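Local atomic coordinates of putative HMP/thiamine permease protein YkoE (Bacillus subtilis, PDB entry 5EDL), a protein that binds thiamine as the membrane-embedded S component of an energy-coupling factor transporter and probably carries thiamine or hydroxymethylpyrimidine compounds across the membrane. Residues K5-I9 with L175-A179. Numbering follows the deposited sequence.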
loop_
_atom_site.group_PDB
_atom_site.type_symbol
_atom_site.label_atom_id
_atom_site.label_comp_id
_atom_site.label_asym_id
_atom_site.label_seq_id
_atom_site.Cartn_x
_atom_site.Cartn_y
_atom_site.Cartn_z
ATOM N N LYS A 5 -3.241 -14.092 -15.334
ATOM C CA LYS A 5 -3.623 -12.698 -15.537
ATOM C C LYS A 5 -3.543 -11.872 -14.248
ATOM O O LYS A 5 -3.220 -10.692 -14.292
ATOM C CB LYS A 5 -5.029 -12.607 -16.129
ATOM C CG LYS A 5 -6.138 -13.179 -15.261
ATOM C CD LYS A 5 -7.475 -13.156 -16.004
ATOM C CE LYS A 5 -8.623 -13.648 -15.140
ATOM N NZ LYS A 5 -9.914 -13.759 -15.913
ATOM N N GLU A 6 -3.831 -12.487 -13.104
ATOM C CA GLU A 6 -3.769 -11.757 -11.834
ATOM C C GLU A 6 -2.316 -11.482 -11.446
ATOM O O GLU A 6 -1.981 -10.389 -10.990
ATOM C CB GLU A 6 -4.485 -12.530 -10.729
ATOM C CG GLU A 6 -6.010 -12.590 -10.916
ATOM C CD GLU A 6 -6.665 -13.654 -10.053
ATOM O OE1 GLU A 6 -5.985 -14.641 -9.708
ATOM O OE2 GLU A 6 -7.848 -13.499 -9.708
ATOM N N ILE A 7 -1.461 -12.483 -11.627
ATOM C CA ILE A 7 -0.040 -12.314 -11.375
ATOM C C ILE A 7 0.465 -11.182 -12.278
ATOM O O ILE A 7 1.145 -10.261 -11.815
ATOM C CB ILE A 7 0.746 -13.637 -11.604
ATOM C CG1 ILE A 7 0.342 -14.677 -10.550
ATOM C CG2 ILE A 7 2.244 -13.399 -11.528
ATOM C CD1 ILE A 7 0.850 -16.090 -10.833
ATOM N N VAL A 8 0.074 -11.217 -13.545
ATOM C CA VAL A 8 0.465 -10.188 -14.502
ATOM C C VAL A 8 -0.049 -8.787 -14.159
ATOM O O VAL A 8 0.719 -7.824 -14.217
ATOM C CB VAL A 8 -0.006 -10.535 -15.925
ATOM C CG1 VAL A 8 0.318 -9.397 -16.880
ATOM C CG2 VAL A 8 0.640 -11.830 -16.403
ATOM N N ILE A 9 -1.333 -8.657 -13.824
ATOM C CA ILE A 9 -1.888 -7.336 -13.498
ATOM C C ILE A 9 -1.262 -6.775 -12.218
ATOM O O ILE A 9 -1.050 -5.562 -12.083
ATOM C CB ILE A 9 -3.419 -7.366 -13.325
ATOM C CG1 ILE A 9 -3.925 -5.980 -12.945
ATOM C CG2 ILE A 9 -3.826 -8.326 -12.229
ATOM C CD1 ILE A 9 -5.360 -5.961 -12.526
ATOM N N LEU A 175 -10.737 -4.029 -14.765
ATOM C CA LEU A 175 -10.618 -5.012 -13.696
ATOM C C LEU A 175 -11.710 -6.083 -13.746
ATOM O O LEU A 175 -11.951 -6.758 -12.757
ATOM C CB LEU A 175 -10.655 -4.310 -12.331
ATOM C CG LEU A 175 -9.605 -3.217 -12.111
ATOM C CD1 LEU A 175 -9.537 -2.827 -10.637
ATOM C CD2 LEU A 175 -8.255 -3.673 -12.603
ATOM N N ASN A 176 -12.372 -6.235 -14.893
ATOM C CA ASN A 176 -13.506 -7.149 -14.987
ATOM C C ASN A 176 -13.127 -8.604 -14.763
ATOM O O ASN A 176 -13.969 -9.407 -14.381
ATOM C CB ASN A 176 -14.210 -6.998 -16.339
ATOM C CG ASN A 176 -15.291 -5.942 -16.302
ATOM O OD1 ASN A 176 -15.441 -5.235 -15.300
ATOM N ND2 ASN A 176 -16.054 -5.826 -17.383
ATOM N N GLY A 177 -11.864 -8.940 -14.996
ATOM C CA GLY A 177 -11.380 -10.277 -14.707
ATOM C C GLY A 177 -11.067 -10.529 -13.238
ATOM O O GLY A 177 -10.853 -11.676 -12.840
ATOM N N MET A 178 -11.039 -9.466 -12.433
ATOM C CA MET A 178 -10.614 -9.550 -11.033
ATOM C C MET A 178 -11.785 -9.599 -10.048
ATOM O O MET A 178 -12.907 -9.237 -10.387
ATOM C CB MET A 178 -9.731 -8.352 -10.670
ATOM C CG MET A 178 -8.637 -8.009 -11.679
ATOM S SD MET A 178 -7.158 -9.023 -11.527
ATOM C CE MET A 178 -7.612 -10.428 -12.533
ATOM N N ALA A 179 -11.502 -10.016 -8.816
ATOM C CA ALA A 179 -12.500 -10.021 -7.755
ATOM C C ALA A 179 -13.207 -8.661 -7.604
ATOM O O ALA A 179 -14.422 -8.618 -7.458
ATOM C CB ALA A 179 -11.864 -10.436 -6.435
HETATM O O HOH W 1 -9.364 -11.729 -8.121
#
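Ile9 and Met178 meet end to end where the first turn of helix 4-35 packs against the loop that joins the all-helical S-component membrane bundle to its C-terminal helix 179-192. That loop carries a type I beta turn from Leu175 to Met178, closed by Met178 N donating to Leu175 O, with Met178 at the N-cap of the helix that follows. Met178 SD rests against two carbons of Ile9, CG2 at 3.5 Å and CD1 at 3.7 Å, both on the same side of the sulfur. With CG1 anti to the backbone N (chi1 178°) and the chain extended, Ile9 also sends CD1 to Leu175 CD2, 3.7 Å away, the two side chains crossing at about a right angle. Met57 of helix 49-58 touches both Ile9 and Leu175. Met178 bends at chi2 (-81°) and chi3 (86°), turning its methyl back toward Glu6 and Lys5, though its modelled approach to Glu6 CG is too close to trust. The extended Lys5 passes beside the turn, its CE 3.8 Å from Gly177 O. Glu6 OE1 is held by Lys3 N and a salt bridge to Lys60, while one water donates to Glu6 OE2 and accepts from Ala179 N, 2.8 Å from each.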